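Local coordinates for protein OLD nuclease (Thermus scotoductus, PDB 6P74) that degrades linear and supercoiled double-stranded DNA as a metal-dependent 5'-3' exonuclease, nicks circular DNA, and hydrolyses ATP when stimulated by DNA, at residues A[426-431]-A[461-466]; A[352-357]-A[412-417]; A[383-388]-A[401-406]; A[481-486]-A[510-515]. All blocks are in the same frame, centred on the assembly; numbering follows the deposited sequence.

In the fold
Contacts 1, 3 and 4 lie within the Toprim domain, while contact 2 ties that domain to the last helix of the ATPase part. Contact 1 touches contacts 2 and 4. Its strand 426-431 ends in Asp431, a samarium ligand, and its helix reaches contact 2, about 12 Å away between centres, where Arg462 NE meets Glu413 OE2 at 2.8 Å. Contact 3 reaches the same parallel sheet as contact 1 without touching it, the centres about 15 Å apart. Contact 4 packs Phe515 against both, with Val429 CG1 3.6 Å from Phe515 CD1. The Leu483 side chain of contact 4 is about 9 Å from the samarium ion, and that of Ala385 in contact 3 about 13 Å.

Contact 1: A[426-431]-A[461-466]; sequences FVVVHD and QRIQAC. With SM (samarium (III) ion), chain O.
Ile463 carries this contact from the helix side, facing Val428 and His430 of the strand. Its CG2 methyl, anti to the backbone N, touches both, 4.0 Å from His430 CD2 and 4.2 Å from Val428 CG1. The CG1 branch, anti to the carbonyl carbon (chi1 -78°), carries CD1 over one face of the imidazole, displaced toward the rim.

The imidazole is held at both nitrogens. His430 ND1 donates to Asp431 O at 2.7 Å, nearly within the plane of the ring, although it approaches the carbonyl from well above the carbonyl plane. On the other nitrogen, a water lies at the ring edge, 3.0 Å from His430 NE2, and gives a weak hydrogen bond to Gln464 OE1. Together these partners should limit rotation of the ring.

Strand 426-431 is an inner strand of the parallel Toprim sheet, and helix 443-467 packs against one face of it; on the other, Val427 and Val429 meet helix 513-523. Helix 409-422 shares the first face, bringing Val416 against Val428.

At the end of the strand lies the metal site. Asp431 OD2 binds samarium at 2.4 Å, and a water is bound at 2.6 Å from the ion; Glu480 is the second protein ligand. Asp431 OD1 accepts a hydrogen bond from Leu479 N, which, with the metal bond at OD2, helps fix the turn of the carboxylate, while Asp431 N is hydrogen-bonded to Glu377, a probable metal ligand that also touches His430.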
loop_
_atom_site.group_PDB
_atom_site.type_symbol
_atom_site.label_atom_id
_atom_site.label_comp_id
_atom_site.label_asym_id
_atom_site.label_seq_id
_atom_site.Cartn_x
_atom_site.Cartn_y
_atom_site.Cartn_z
ATOM N N PHE A 426 -16.776 -8.615 29.148
ATOM C CA PHE A 426 -16.188 -9.608 30.036
ATOM C C PHE A 426 -17.246 -10.136 30.999
ATOM O O PHE A 426 -18.264 -9.491 31.249
ATOM C CB PHE A 426 -15.003 -9.027 30.818
ATOM C CG PHE A 426 -15.399 -7.932 31.768
ATOM C CD1 PHE A 426 -15.482 -6.625 31.334
ATOM C CD2 PHE A 426 -15.735 -8.223 33.083
ATOM C CE1 PHE A 426 -15.880 -5.615 32.199
ATOM C CE2 PHE A 426 -16.121 -7.232 33.954
ATOM C CZ PHE A 426 -16.190 -5.915 33.511
ATOM N N VAL A 427 -16.987 -11.328 31.536
ATOM C CA VAL A 427 -17.714 -11.862 32.683
ATOM C C VAL A 427 -16.687 -12.243 33.757
ATOM O O VAL A 427 -15.594 -12.738 33.450
ATOM C CB VAL A 427 -18.597 -13.061 32.264
ATOM C CG1 VAL A 427 -19.236 -13.742 33.474
ATOM C CG2 VAL A 427 -19.676 -12.622 31.260
ATOM N N VAL A 428 -17.020 -11.981 35.015
ATOM C CA VAL A 428 -16.215 -12.402 36.155
ATOM C C VAL A 428 -16.900 -13.584 36.853
ATOM O O VAL A 428 -18.109 -13.541 37.130
ATOM C CB VAL A 428 -16.014 -11.253 37.156
ATOM C CG1 VAL A 428 -15.117 -11.719 38.269
ATOM C CG2 VAL A 428 -15.444 -10.007 36.477
ATOM N N VAL A 429 -16.125 -14.616 37.191
ATOM C CA VAL A 429 -16.552 -15.619 38.171
ATOM C C VAL A 429 -15.480 -15.699 39.240
ATOM O O VAL A 429 -14.293 -15.810 38.920
ATOM C CB VAL A 429 -16.766 -17.028 37.577
ATOM C CG1 VAL A 429 -17.827 -17.777 38.371
ATOM C CG2 VAL A 429 -17.076 -16.979 36.108
ATOM N N HIS A 430 -15.892 -15.724 40.503
ATOM C CA HIS A 430 -14.947 -15.982 41.576
ATOM C C HIS A 430 -15.670 -16.635 42.755
ATOM O O HIS A 430 -16.906 -16.632 42.849
ATOM C CB HIS A 430 -14.251 -14.688 41.996
ATOM C CG HIS A 430 -15.170 -13.709 42.650
ATOM N ND1 HIS A 430 -15.514 -13.797 43.978
ATOM C CD2 HIS A 430 -15.844 -12.639 42.154
ATOM C CE1 HIS A 430 -16.340 -12.808 44.281
ATOM N NE2 HIS A 430 -16.553 -12.091 43.192
ATOM N N ASP A 431 -14.878 -17.168 43.680
ATOM C CA ASP A 431 -15.426 -17.766 44.894
ATOM C C ASP A 431 -15.797 -16.699 45.909
ATOM O O ASP A 431 -15.193 -15.626 45.964
ATOM C CB ASP A 431 -14.418 -18.743 45.529
ATOM C CG ASP A 431 -14.237 -20.036 44.713
ATOM O OD1 ASP A 431 -15.084 -20.286 43.841
ATOM O OD2 ASP A 431 -13.243 -20.783 44.913
ATOM N N GLN A 461 -16.787 -7.094 47.339
ATOM C CA GLN A 461 -17.498 -5.847 47.090
ATOM C C GLN A 461 -16.740 -4.959 46.112
ATOM O O GLN A 461 -17.358 -4.281 45.285
ATOM C CB GLN A 461 -17.744 -5.106 48.409
ATOM C CG GLN A 461 -18.596 -3.866 48.264
ATOM C CD GLN A 461 -19.834 -4.120 47.397
ATOM O OE1 GLN A 461 -20.003 -3.498 46.343
ATOM N NE2 GLN A 461 -20.698 -5.046 47.831
ATOM N N ARG A 462 -15.412 -4.947 46.173
ATOM C CA ARG A 462 -14.676 -4.119 45.223
ATOM C C ARG A 462 -14.821 -4.651 43.801
ATOM O O ARG A 462 -14.994 -3.870 42.856
ATOM C CB ARG A 462 -13.215 -4.030 45.606
ATOM C CG ARG A 462 -12.910 -3.313 46.916
ATOM C CD ARG A 462 -11.417 -3.540 47.279
ATOM N NE ARG A 462 -10.591 -2.987 46.208
ATOM C CZ ARG A 462 -10.305 -1.688 46.055
ATOM N NH1 ARG A 462 -10.753 -0.789 46.928
ATOM N NH2 ARG A 462 -9.561 -1.278 45.027
ATOM N N ILE A 463 -14.802 -5.978 43.636
ATOM C CA ILE A 463 -15.020 -6.564 42.316
ATOM C C ILE A 463 -16.399 -6.186 41.789
ATOM O O ILE A 463 -16.582 -5.911 40.597
ATOM C CB ILE A 463 -14.820 -8.093 42.381
ATOM C CG1 ILE A 463 -13.324 -8.406 42.395
ATOM C CG2 ILE A 463 -15.497 -8.763 41.187
ATOM C CD1 ILE A 463 -12.989 -9.788 42.945
ATOM N N GLN A 464 -17.391 -6.186 42.667
ATOM C CA GLN A 464 -18.751 -5.856 42.272
ATOM C C GLN A 464 -18.870 -4.383 41.874
ATOM O O GLN A 464 -19.605 -4.034 40.939
ATOM C CB GLN A 464 -19.677 -6.197 43.434
ATOM C CG GLN A 464 -21.091 -5.972 43.173
ATOM C CD GLN A 464 -21.874 -7.252 43.231
ATOM O OE1 GLN A 464 -21.353 -8.348 42.956
ATOM N NE2 GLN A 464 -23.139 -7.132 43.586
ATOM N N ALA A 465 -18.142 -3.510 42.569
ATOM C CA ALA A 465 -18.173 -2.086 42.262
ATOM C C ALA A 465 -17.541 -1.795 40.904
ATOM O O ALA A 465 -18.077 -1.000 40.127
ATOM C CB ALA A 465 -17.458 -1.293 43.363
ATOM N N CYS A 466 -16.410 -2.423 40.584
ATOM C CA CYS A 466 -15.833 -2.065 39.296
ATOM C C CYS A 466 -16.500 -2.822 38.150
ATOM O O CYS A 466 -16.758 -2.231 37.100
ATOM C CB CYS A 466 -14.323 -2.269 39.295
ATOM S SG CYS A 466 -13.736 -3.897 39.876
HETATM SM SM SM O . -10.942 -21.253 45.151
HETATM O O HOH W 1 -18.452 -9.920 43.837
HETATM O O HOH W 2 -11.701 -21.054 47.624
#

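Contact 2: A[352-357]-A[412-417]; sequences NRFKLG and IELIVG
Glu413 and Leu414 are the two residues of 412-417 that meet helix 341-355, one through charge and one through hydrocarbon. Glu413 comes first. Its CG is anti to the carbonyl carbon (chi1 -75°), and the chain runs on extended, bringing OE2 to 2.6 Å from Arg353 NH1. This is a salt bridge, but its hydrogen bond is weak, with an N-H...O angle of only 120°. One oxygen does the pairing, since Glu413 OE1 stays 4.0 Å from Arg353 NH1; the 64° turn between the guanidinium and carboxylate planes is consistent with this. Arg353 gets there by bending at chi3, its side chain crossing that of Glu413 at about a right angle. Arg462 also forms a salt bridge with Glu413 OE2, placing two guanidinium groups about one carboxylate, whose negative charge probably offsets their closeness.

Leu414 follows, next to Phe354, where the backbones come nearest with CA atoms 7.4 Å apart. Leu414 CD2 packs obliquely against the phenyl ring, 4.2 Å from Phe354 CD2. Further along, Val416 turns to strand 426-431 and helix 443-467.

The contact is a helix-helix junction between domains: the terminal helix of the ATPase part rests on helix 409-422, which flanks the parallel sheet of the Toprim fold.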
loop_
_atom_site.group_PDB
_atom_site.type_symbol
_atom_site.label_atom_id
_atom_site.label_comp_id
_atom_site.label_asym_id
_atom_site.label_seq_id
_atom_site.Cartn_x
_atom_site.Cartn_y
_atom_site.Cartn_z
ATOM N N ASN A 352 -1.120 -1.345 42.103
ATOM C CA ASN A 352 -0.221 -1.460 43.248
ATOM C C ASN A 352 -0.727 -2.479 44.255
ATOM O O ASN A 352 0.067 -3.238 44.821
ATOM C CB ASN A 352 -0.046 -0.105 43.935
ATOM C CG ASN A 352 0.737 0.887 43.093
ATOM O OD1 ASN A 352 1.528 0.514 42.213
ATOM N ND2 ASN A 352 0.521 2.168 43.360
ATOM N N ARG A 353 -2.034 -2.483 44.530
ATOM C CA ARG A 353 -2.571 -3.471 45.458
ATOM C C ARG A 353 -2.324 -4.874 44.942
ATOM O O ARG A 353 -2.115 -5.800 45.732
ATOM C CB ARG A 353 -4.077 -3.275 45.686
ATOM C CG ARG A 353 -4.474 -2.028 46.436
ATOM C CD ARG A 353 -5.959 -1.674 46.185
ATOM N NE ARG A 353 -6.885 -2.354 47.089
ATOM C CZ ARG A 353 -7.536 -3.484 46.797
ATOM N NH1 ARG A 353 -7.367 -4.090 45.607
ATOM N NH2 ARG A 353 -8.371 -4.009 47.700
ATOM N N PHE A 354 -2.343 -5.050 43.624
ATOM C CA PHE A 354 -2.071 -6.371 43.087
ATOM C C PHE A 354 -0.595 -6.735 43.222
ATOM O O PHE A 354 -0.263 -7.906 43.435
ATOM C CB PHE A 354 -2.511 -6.451 41.632
ATOM C CG PHE A 354 -2.110 -7.730 40.974
ATOM C CD1 PHE A 354 -2.847 -8.897 41.196
ATOM C CD2 PHE A 354 -0.970 -7.781 40.177
ATOM C CE1 PHE A 354 -2.465 -10.097 40.610
ATOM C CE2 PHE A 354 -0.575 -8.977 39.573
ATOM C CZ PHE A 354 -1.331 -10.144 39.791
ATOM N N LYS A 355 0.302 -5.751 43.138
ATOM C CA LYS A 355 1.727 -6.059 43.193
ATOM C C LYS A 355 2.175 -6.561 44.568
ATOM O O LYS A 355 3.235 -7.183 44.661
ATOM C CB LYS A 355 2.557 -4.838 42.774
ATOM C CG LYS A 355 2.167 -4.226 41.418
ATOM C CD LYS A 355 3.363 -3.659 40.629
ATOM C CE LYS A 355 4.490 -3.126 41.527
ATOM N NZ LYS A 355 4.373 -1.679 41.930
ATOM N N LEU A 356 1.403 -6.344 45.632
ATOM C CA LEU A 356 1.739 -6.941 46.928
ATOM C C LEU A 356 1.289 -8.396 46.921
ATOM O O LEU A 356 0.100 -8.696 47.061
ATOM C CB LEU A 356 1.074 -6.193 48.075
ATOM C CG LEU A 356 0.849 -4.683 48.017
ATOM C CD1 LEU A 356 -0.164 -4.314 49.100
ATOM C CD2 LEU A 356 2.149 -3.881 48.175
ATOM N N GLY A 357 2.238 -9.317 46.771
ATOM C CA GLY A 357 1.929 -10.734 46.760
ATOM C C GLY A 357 1.460 -11.297 45.436
ATOM O O GLY A 357 1.495 -12.519 45.258
ATOM N N ILE A 412 -8.166 -9.795 39.526
ATOM C CA ILE A 412 -9.399 -9.608 38.760
ATOM C C ILE A 412 -9.760 -8.124 38.680
ATOM O O ILE A 412 -10.061 -7.606 37.605
ATOM C CB ILE A 412 -10.554 -10.433 39.361
ATOM C CG1 ILE A 412 -10.329 -11.919 39.125
ATOM C CG2 ILE A 412 -11.866 -10.059 38.695
ATOM C CD1 ILE A 412 -11.351 -12.800 39.795
ATOM N N GLU A 413 -9.763 -7.431 39.819
ATOM C CA GLU A 413 -9.937 -5.980 39.818
ATOM C C GLU A 413 -9.111 -5.316 38.730
ATOM O O GLU A 413 -9.606 -4.462 37.986
ATOM C CB GLU A 413 -9.514 -5.385 41.153
ATOM C CG GLU A 413 -10.425 -5.563 42.280
ATOM C CD GLU A 413 -10.122 -4.529 43.324
ATOM O OE1 GLU A 413 -10.403 -3.338 43.061
ATOM O OE2 GLU A 413 -9.547 -4.889 44.372
ATOM N N LEU A 414 -7.830 -5.682 38.641
ATOM C CA LEU A 414 -6.956 -5.020 37.683
ATOM C C LEU A 414 -7.457 -5.238 36.264
ATOM O O LEU A 414 -7.642 -4.280 35.511
ATOM C CB LEU A 414 -5.521 -5.517 37.846
ATOM C CG LEU A 414 -4.442 -4.886 36.968
ATOM C CD1 LEU A 414 -4.537 -3.356 37.014
ATOM C CD2 LEU A 414 -3.100 -5.321 37.496
ATOM N N ILE A 415 -7.719 -6.494 35.894
ATOM C CA ILE A 415 -8.104 -6.801 34.521
ATOM C C ILE A 415 -9.479 -6.229 34.216
ATOM O O ILE A 415 -9.742 -5.782 33.092
ATOM C CB ILE A 415 -8.073 -8.323 34.260
ATOM C CG1 ILE A 415 -6.711 -8.919 34.583
ATOM C CG2 ILE A 415 -8.454 -8.626 32.811
ATOM C CD1 ILE A 415 -5.582 -8.214 33.925
ATOM N N VAL A 416 -10.395 -6.274 35.195
ATOM C CA VAL A 416 -11.691 -5.622 35.029
ATOM C C VAL A 416 -11.510 -4.140 34.692
ATOM O O VAL A 416 -12.134 -3.616 33.762
ATOM C CB VAL A 416 -12.557 -5.807 36.283
ATOM C CG1 VAL A 416 -13.615 -4.698 36.355
ATOM C CG2 VAL A 416 -13.236 -7.156 36.244
ATOM N N GLY A 417 -10.645 -3.446 35.440
ATOM C CA GLY A 417 -10.452 -2.018 35.206
ATOM C C GLY A 417 -9.917 -1.712 33.817
ATOM O O GLY A 417 -10.333 -0.749 33.178
#

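Contact 3: A[383-388]-A[401-406]; sequences VAALQL and IAVVDC
Val403 meets helix 379-391 with both of its methyls, one for Ala385 and one for Leu386. These van der Waals contacts make up the whole direct junction, and no hydrogen bond crosses between 383-388 and 401-406. The shorter side chain, Ala385, points its CB at the strand and stands 3.9 Å from Val403 CG1. Leu386 starts off along the flank of the helix, and only its end turns in: CD2 comes 3.9 Å from Val403 CG2, the two side chains sliding past each other in opposite directions. The fork of the valine makes the division possible, since CG1 is anti to the backbone N (chi1 178°) and CG2 lies beside that nitrogen. With alanine at the point of nearest backbone approach, helix and strand come to 7.6 Å between the CA atoms of Ala385 and Val403.

Polar interactions fall beside this apolar patch. Arg382, one residue ahead of the helical segment, hydrogen-bonds through NE to Val403 O. Asp405 OD1 takes a hydrogen bond from Gly407 N just past the strand.

Helix 379-391 connects strand 372-376 to strand 401-405 in a beta-alpha-beta unit of the Toprim domain, and the present contact seats the connecting helix on the second strand. That strand is an outer one of the parallel sheet, bonded to 372-376. Elsewhere on the helix, Ala384 meets helix 493-501, and Phe515 of helix 513-523 touches Ala384, Ala385 and Leu388.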
loop_
_atom_site.group_PDB
_atom_site.type_symbol
_atom_site.label_atom_id
_atom_site.label_comp_id
_atom_site.label_asym_id
_atom_site.label_seq_id
_atom_site.Cartn_x
_atom_site.Cartn_y
_atom_site.Cartn_z
ATOM N N VAL A 383 -8.895 -24.253 34.353
ATOM C CA VAL A 383 -9.078 -25.653 33.969
ATOM C C VAL A 383 -10.551 -26.024 34.004
ATOM O O VAL A 383 -11.071 -26.654 33.080
ATOM C CB VAL A 383 -8.259 -26.584 34.879
ATOM C CG1 VAL A 383 -8.590 -28.046 34.570
ATOM C CG2 VAL A 383 -6.770 -26.321 34.714
ATOM N N ALA A 384 -11.238 -25.660 35.086
ATOM C CA ALA A 384 -12.646 -26.012 35.211
ATOM C C ALA A 384 -13.488 -25.279 34.174
ATOM O O ALA A 384 -14.348 -25.888 33.522
ATOM C CB ALA A 384 -13.141 -25.708 36.627
ATOM N N ALA A 385 -13.233 -23.978 33.986
ATOM C CA ALA A 385 -13.915 -23.230 32.936
ATOM C C ALA A 385 -13.783 -23.924 31.575
ATOM O O ALA A 385 -14.787 -24.211 30.905
ATOM C CB ALA A 385 -13.374 -21.797 32.887
ATOM N N LEU A 386 -12.550 -24.231 31.161
ATOM C CA LEU A 386 -12.340 -24.790 29.825
ATOM C C LEU A 386 -12.977 -26.164 29.676
ATOM O O LEU A 386 -13.455 -26.510 28.590
ATOM C CB LEU A 386 -10.841 -24.854 29.492
ATOM C CG LEU A 386 -10.131 -23.503 29.311
ATOM C CD1 LEU A 386 -8.621 -23.677 29.187
ATOM C CD2 LEU A 386 -10.655 -22.756 28.089
ATOM N N GLN A 387 -13.009 -26.959 30.741
ATOM C CA GLN A 387 -13.718 -28.226 30.652
ATOM C C GLN A 387 -15.227 -27.993 30.521
ATOM O O GLN A 387 -15.906 -28.706 29.775
ATOM C CB GLN A 387 -13.380 -29.100 31.864
ATOM C CG GLN A 387 -14.222 -30.350 31.978
ATOM C CD GLN A 387 -13.984 -31.302 30.813
ATOM O OE1 GLN A 387 -12.883 -31.352 30.265
ATOM N NE2 GLN A 387 -15.022 -32.049 30.419
ATOM N N LEU A 388 -15.768 -26.973 31.193
ATOM C CA LEU A 388 -17.200 -26.713 31.033
ATOM C C LEU A 388 -17.509 -26.188 29.639
ATOM O O LEU A 388 -18.507 -26.594 29.031
ATOM C CB LEU A 388 -17.708 -25.746 32.102
ATOM C CG LEU A 388 -17.920 -26.440 33.447
ATOM C CD1 LEU A 388 -18.067 -25.448 34.578
ATOM C CD2 LEU A 388 -19.132 -27.380 33.363
ATOM N N ILE A 401 -12.994 -16.086 22.679
ATOM C CA ILE A 401 -13.223 -15.833 24.094
ATOM C C ILE A 401 -11.944 -16.170 24.837
ATOM O O ILE A 401 -11.468 -17.307 24.771
ATOM C CB ILE A 401 -14.403 -16.651 24.640
ATOM C CG1 ILE A 401 -15.690 -16.288 23.894
ATOM C CG2 ILE A 401 -14.537 -16.416 26.164
ATOM C CD1 ILE A 401 -16.838 -17.226 24.178
ATOM N N ALA A 402 -11.379 -15.196 25.536
ATOM C CA ALA A 402 -10.224 -15.453 26.383
ATOM C C ALA A 402 -10.691 -15.831 27.775
ATOM O O ALA A 402 -11.452 -15.093 28.402
ATOM C CB ALA A 402 -9.319 -14.232 26.479
ATOM N N VAL A 403 -10.241 -16.977 28.251
ATOM C CA VAL A 403 -10.423 -17.363 29.636
ATOM C C VAL A 403 -9.137 -17.001 30.365
ATOM O O VAL A 403 -8.078 -17.575 30.096
ATOM C CB VAL A 403 -10.741 -18.854 29.758
ATOM C CG1 VAL A 403 -10.873 -19.238 31.235
ATOM C CG2 VAL A 403 -12.000 -19.179 28.945
ATOM N N VAL A 404 -9.214 -16.065 31.303
ATOM C CA VAL A 404 -8.030 -15.414 31.853
ATOM C C VAL A 404 -7.900 -15.747 33.332
ATOM O O VAL A 404 -8.774 -15.403 34.139
ATOM C CB VAL A 404 -8.086 -13.900 31.643
ATOM C CG1 VAL A 404 -9.268 -13.313 32.391
ATOM C CG2 VAL A 404 -6.809 -13.316 32.130
ATOM N N ASP A 405 -6.794 -16.393 33.678
ATOM C CA ASP A 405 -6.370 -16.646 35.053
ATOM C C ASP A 405 -5.759 -15.352 35.598
ATOM O O ASP A 405 -4.664 -14.944 35.190
ATOM C CB ASP A 405 -5.393 -17.828 35.008
ATOM C CG ASP A 405 -4.556 -18.010 36.274
ATOM O OD1 ASP A 405 -4.708 -17.249 37.248
ATOM O OD2 ASP A 405 -3.722 -18.960 36.274
ATOM N N CYS A 406 -6.473 -14.670 36.480
ATOM C CA CYS A 406 -6.070 -13.309 36.834
ATOM C C CYS A 406 -5.141 -13.243 38.039
ATOM O O CYS A 406 -4.644 -12.155 38.364
ATOM C CB CYS A 406 -7.297 -12.432 37.098
ATOM S SG CYS A 406 -8.433 -12.205 35.676
#

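Contact 4: A[481-486]-A[510-515]; sequences AALGIG and DALRPF
The methyls of Ala482 and Ala511 lie side by side, their CA-CB bonds running in nearly opposite directions, with the CB atoms 3.8 Å apart. Each points toward the opposite segment, and with nothing beyond CB on either side the backbones close to 5.0 Å between the two CA atoms. The Ala482 methyl is also near the main chain beyond its partner, 4.0 Å from Leu512 N.

Leucines flank this pair in a different manner. Leu483 and Leu512 do not point at one another from the backbone; their ends turn in and the side chains cross at a slant. Leu483 CD2 lies at the fork of the other leucine, 4.1 Å from Leu512 CD1 and just as near CD2. Leu512 sets CG anti to its own nitrogen (chi1 -153°), and its CD1 bridges the alanine pair and Leu483, touching Ala482 CB at 4.1 Å. The contact is thus wholly apolar.

Farther out, Leu483 continues onto Ile499 and Leu500 of helix 493-501, while Leu512 and Phe515 rest on Leu479.

Helix 479-483 ends in a Schellman motif, with Gly484 at positive phi (68°) as the residue that leaves the helix. This short helix follows Ser478 and includes Glu480, a samarium ligand, so the contact joins the metal-bearing turn of the Toprim domain to the lead-in of helix 513-523.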
loop_
_atom_site.group_PDB
_atom_site.type_symbol
_atom_site.label_atom_id
_atom_site.label_comp_id
_atom_site.label_asym_id
_atom_site.label_seq_id
_atom_site.Cartn_x
_atom_site.Cartn_y
_atom_site.Cartn_z
ATOM N N ALA A 481 -15.620 -26.285 47.002
ATOM C CA ALA A 481 -16.719 -26.890 47.742
ATOM C C ALA A 481 -17.823 -27.349 46.796
ATOM O O ALA A 481 -18.403 -28.424 46.991
ATOM C CB ALA A 481 -17.257 -25.914 48.791
ATOM N N ALA A 482 -18.114 -26.565 45.752
ATOM C CA ALA A 482 -19.113 -27.002 44.777
ATOM C C ALA A 482 -18.720 -28.320 44.107
ATOM O O ALA A 482 -19.591 -29.150 43.804
ATOM C CB ALA A 482 -19.335 -25.909 43.731
ATOM N N LEU A 483 -17.418 -28.538 43.876
ATOM C CA LEU A 483 -16.972 -29.760 43.225
ATOM C C LEU A 483 -16.779 -30.928 44.187
ATOM O O LEU A 483 -16.634 -32.061 43.720
ATOM C CB LEU A 483 -15.654 -29.536 42.461
ATOM C CG LEU A 483 -15.722 -28.627 41.228
ATOM C CD1 LEU A 483 -14.315 -28.409 40.666
ATOM C CD2 LEU A 483 -16.696 -29.133 40.151
ATOM N N GLY A 484 -16.772 -30.684 45.500
ATOM C CA GLY A 484 -16.432 -31.706 46.474
ATOM C C GLY A 484 -14.987 -32.139 46.441
ATOM O O GLY A 484 -14.636 -33.174 47.015
ATOM N N ILE A 485 -14.145 -31.374 45.809
ATOM C CA ILE A 485 -12.781 -31.772 45.499
ATOM C C ILE A 485 -11.884 -31.386 46.670
ATOM O O ILE A 485 -12.076 -30.338 47.305
ATOM C CB ILE A 485 -12.341 -31.110 44.176
ATOM C CG1 ILE A 485 -11.194 -31.866 43.509
ATOM C CG2 ILE A 485 -11.967 -29.660 44.401
ATOM C CD1 ILE A 485 -10.968 -31.403 42.077
ATOM N N GLY A 486 -10.911 -32.242 46.976
ATOM C CA GLY A 486 -10.013 -31.971 48.080
ATOM C C GLY A 486 -9.136 -30.749 47.890
ATOM O O GLY A 486 -9.182 -30.080 46.847
ATOM N N ASP A 510 -26.870 -26.403 42.282
ATOM C CA ASP A 510 -27.100 -25.013 42.761
ATOM C C ASP A 510 -25.754 -24.375 43.122
ATOM O O ASP A 510 -25.561 -23.184 42.804
ATOM C CB ASP A 510 -28.078 -24.984 43.938
ATOM C CG ASP A 510 -28.843 -23.676 44.056
ATOM O OD1 ASP A 510 -29.132 -23.072 43.004
ATOM O OD2 ASP A 510 -29.142 -23.273 45.196
ATOM N N ALA A 511 -24.868 -25.144 43.762
ATOM C CA ALA A 511 -23.533 -24.640 44.163
ATOM C C ALA A 511 -22.699 -24.337 42.913
ATOM O O ALA A 511 -21.986 -23.314 42.910
ATOM C CB ALA A 511 -22.849 -25.648 45.054
ATOM N N LEU A 512 -22.792 -25.201 41.897
ATOM C CA LEU A 512 -22.046 -25.020 40.656
ATOM C C LEU A 512 -22.724 -24.067 39.670
ATOM O O LEU A 512 -22.064 -23.572 38.743
ATOM C CB LEU A 512 -21.860 -26.384 39.999
ATOM C CG LEU A 512 -20.677 -26.664 39.093
ATOM C CD1 LEU A 512 -19.399 -26.069 39.625
ATOM C CD2 LEU A 512 -20.552 -28.167 39.046
ATOM N N ARG A 513 -24.014 -23.804 39.859
ATOM C CA ARG A 513 -24.787 -23.030 38.892
ATOM C C ARG A 513 -24.172 -21.686 38.528
ATOM O O ARG A 513 -24.148 -21.361 37.332
ATOM C CB ARG A 513 -26.207 -22.836 39.441
ATOM C CG ARG A 513 -27.063 -21.864 38.638
ATOM C CD ARG A 513 -28.402 -21.605 39.330
ATOM N NE ARG A 513 -29.247 -22.794 39.317
ATOM C CZ ARG A 513 -30.228 -22.992 40.187
ATOM N NH1 ARG A 513 -30.442 -22.087 41.138
ATOM N NH2 ARG A 513 -30.974 -24.085 40.123
ATOM N N PRO A 514 -23.668 -20.869 39.461
ATOM C CA PRO A 514 -23.110 -19.574 39.040
ATOM C C PRO A 514 -21.905 -19.735 38.135
ATOM O O PRO A 514 -21.667 -18.871 37.282
ATOM C CB PRO A 514 -22.768 -18.883 40.377
ATOM C CG PRO A 514 -23.681 -19.632 41.410
ATOM C CD PRO A 514 -23.552 -21.043 40.918
ATOM N N PHE A 515 -21.175 -20.855 38.253
ATOM C CA PHE A 515 -20.023 -21.079 37.391
ATOM C C PHE A 515 -20.464 -21.389 35.974
ATOM O O PHE A 515 -19.943 -20.808 35.021
ATOM C CB PHE A 515 -19.147 -22.210 37.937
ATOM C CG PHE A 515 -17.739 -22.185 37.414
ATOM C CD1 PHE A 515 -16.845 -21.220 37.837
ATOM C CD2 PHE A 515 -17.306 -23.120 36.515
ATOM C CE1 PHE A 515 -15.541 -21.181 37.352
ATOM C CE2 PHE A 515 -16.003 -23.089 36.035
ATOM C CZ PHE A 515 -15.123 -22.103 36.442
#